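Local coordinates for protein ATP-dependent DNA helicase PIF1 (Candida albicans, PDB 7OTJ) that probably unwinds DNA in the 5'-3' direction, including G-quadruplexes and forked RNA-DNA hybrids, at the cost of ATP, and so guards nuclear and mitochondrial genome stability, at residues H115-L120 with S173-E178. Numbering follows the deposited sequence.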
loop_
_atom_site.group_PDB
_atom_site.type_symbol
_atom_site.label_atom_id
_atom_site.label_comp_id
_atom_site.label_asym_id
_atom_site.label_seq_id
_atom_site.Cartn_x
_atom_site.Cartn_y
_atom_site.Cartn_z
ATOM N N HIS A 115 -0.662 -12.644 14.747
ATOM C CA HIS A 115 -0.845 -14.063 14.466
ATOM C C HIS A 115 -0.245 -14.421 13.116
ATOM O O HIS A 115 0.344 -15.497 12.957
ATOM C CB HIS A 115 -2.325 -14.437 14.511
ATOM C CG HIS A 115 -2.958 -14.207 15.845
ATOM N ND1 HIS A 115 -2.552 -14.867 16.985
ATOM C CD2 HIS A 115 -3.970 -13.390 16.222
ATOM C CE1 HIS A 115 -3.288 -14.468 18.007
ATOM N NE2 HIS A 115 -4.156 -13.571 17.571
ATOM N N LEU A 116 -0.359 -13.521 12.136
ATOM C CA LEU A 116 0.313 -13.758 10.865
ATOM C C LEU A 116 1.820 -13.812 11.062
ATOM O O LEU A 116 2.501 -14.672 10.490
ATOM C CB LEU A 116 -0.050 -12.662 9.867
ATOM C CG LEU A 116 0.450 -12.888 8.443
ATOM C CD1 LEU A 116 -0.385 -13.954 7.749
ATOM C CD2 LEU A 116 0.435 -11.587 7.661
ATOM N N LEU A 117 2.351 -12.916 11.894
ATOM C CA LEU A 117 3.790 -12.859 12.111
ATOM C C LEU A 117 4.303 -14.123 12.793
ATOM O O LEU A 117 5.423 -14.567 12.516
ATOM C CB LEU A 117 4.136 -11.615 12.925
ATOM C CG LEU A 117 5.609 -11.226 12.872
ATOM C CD1 LEU A 117 5.992 -10.769 11.462
ATOM C CD2 LEU A 117 5.931 -10.166 13.920
ATOM N N ASN A 118 3.504 -14.704 13.697
ATOM C CA ASN A 118 3.890 -15.951 14.356
ATOM C C ASN A 118 3.927 -17.117 13.373
ATOM O O ASN A 118 4.803 -17.988 13.468
ATOM C CB ASN A 118 2.930 -16.256 15.507
ATOM C CG ASN A 118 3.228 -15.436 16.755
ATOM O OD1 ASN A 118 4.346 -14.964 16.945
ATOM N ND2 ASN A 118 2.228 -15.279 17.619
ATOM N N LYS A 119 2.991 -17.149 12.421
ATOM C CA LYS A 119 3.040 -18.157 11.367
ATOM C C LYS A 119 4.273 -17.968 10.495
ATOM O O LYS A 119 4.994 -18.927 10.201
ATOM C CB LYS A 119 1.772 -18.101 10.513
ATOM C CG LYS A 119 0.487 -18.433 11.256
ATOM C CD LYS A 119 -0.716 -18.388 10.326
ATOM C CE LYS A 119 -1.930 -19.027 10.970
ATOM N NZ LYS A 119 -3.094 -19.039 10.045
ATOM N N LEU A 120 4.536 -16.728 10.077
ATOM C CA LEU A 120 5.732 -16.460 9.286
ATOM C C LEU A 120 6.984 -16.903 10.028
ATOM O O LEU A 120 7.913 -17.445 9.418
ATOM C CB LEU A 120 5.812 -14.975 8.942
ATOM C CG LEU A 120 4.764 -14.485 7.937
ATOM C CD1 LEU A 120 4.705 -12.963 7.895
ATOM C CD2 LEU A 120 5.061 -15.057 6.561
ATOM N N SER A 173 3.169 -10.372 19.437
ATOM C CA SER A 173 3.464 -11.736 19.029
ATOM C C SER A 173 4.732 -12.250 19.700
ATOM O O SER A 173 5.672 -11.498 19.978
ATOM C CB SER A 173 3.604 -11.822 17.509
ATOM O OG SER A 173 4.766 -11.159 17.048
ATOM N N SER A 174 4.760 -13.561 19.941
ATOM C CA SER A 174 5.994 -14.182 20.396
ATOM C C SER A 174 7.098 -14.006 19.364
ATOM O O SER A 174 8.264 -13.819 19.731
ATOM C CB SER A 174 5.758 -15.664 20.686
ATOM O OG SER A 174 6.943 -16.282 21.144
ATOM N N ALA A 175 6.741 -13.997 18.075
ATOM C CA ALA A 175 7.733 -13.785 17.025
ATOM C C ALA A 175 8.435 -12.449 17.207
ATOM O O ALA A 175 9.669 -12.370 17.169
ATOM C CB ALA A 175 7.067 -13.858 15.652
ATOM N N TRP A 176 7.657 -11.384 17.415
ATOM C CA TRP A 176 8.232 -10.058 17.603
ATOM C C TRP A 176 9.211 -10.039 18.770
ATOM O O TRP A 176 10.327 -9.521 18.651
ATOM C CB TRP A 176 7.109 -9.048 17.834
ATOM C CG TRP A 176 7.546 -7.636 17.983
ATOM C CD1 TRP A 176 8.021 -7.036 19.113
ATOM C CD2 TRP A 176 7.521 -6.625 16.970
ATOM N NE1 TRP A 176 8.308 -5.710 18.860
ATOM C CE2 TRP A 176 8.007 -5.436 17.551
ATOM C CE3 TRP A 176 7.137 -6.610 15.624
ATOM C CZ2 TRP A 176 8.120 -4.254 16.833
ATOM C CZ3 TRP A 176 7.249 -5.430 14.915
ATOM C CH2 TRP A 176 7.736 -4.271 15.520
ATOM N N LYS A 177 8.811 -10.612 19.906
ATOM C CA LYS A 177 9.600 -10.459 21.123
ATOM C C LYS A 177 10.928 -11.202 21.049
ATOM O O LYS A 177 11.913 -10.764 21.651
ATOM C CB LYS A 177 8.785 -10.925 22.329
ATOM C CG LYS A 177 7.468 -10.194 22.469
ATOM C CD LYS A 177 6.697 -10.637 23.700
ATOM C CE LYS A 177 5.355 -9.919 23.792
ATOM N NZ LYS A 177 4.550 -10.381 24.954
ATOM N N GLU A 178 10.982 -12.318 20.328
ATOM C CA GLU A 178 12.225 -13.067 20.229
ATOM C C GLU A 178 13.105 -12.613 19.068
ATOM O O GLU A 178 14.299 -12.925 19.063
ATOM C CB GLU A 178 11.935 -14.570 20.112
ATOM C CG GLU A 178 11.515 -15.013 18.736
ATOM C CD GLU A 178 11.423 -16.514 18.617
ATOM O OE1 GLU A 178 11.657 -17.213 19.628
ATOM O OE2 GLU A 178 11.120 -17.000 17.509
#
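N118 OD1 accepts a hydrogen bond from the backbone N of A175, at 2.8 Å. The donor stands nearly in line with the amide C=O, at a C=O...N angle of 165°. The bond is fairly straight at the hydrogen as well. N118 thus reaches from helix 114-128 to a backbone N-H in the first turn of helix 174-179. Its CG lies anti to the carbonyl carbon (chi1 -79°), which swings the amide across to that turn. The CB of S173 rests against the same amide, 3.3 Å from N118 OD1.

S173 is the N-cap of its own helix. S173 OG accepts from W176 N, at 2.9 Å, and is also hydrogen-bonded to A170 O. The two side chains, N118 and S173, therefore take up successive amides of the first turn, those of A175 and W176.

L117 fills the apolar side of the contact. Its CG lies anti to the backbone N and meets the CB of A175 at 4.1 Å. The CD2 branch reaches S173 OG and W176. It comes to the edge of the indole, near the ring plane, 4.1 Å from W176 CE3.

The two short helical segments approach to 8.7 Å between axes, at 65°. Farther along, E178 OE2 forms a salt bridge with K125 NZ, also on helix 114-128, a second link between the two helices. Helix 174-179 leads into strand 182-186, outermost in the six-stranded parallel sheet of the P-loop (RecA-like) ATPase core. W176 meets F22 of the neighbouring strand 21-25 edge-to-face, while L116 and L120 of helix 114-128 pack on helix 68-72.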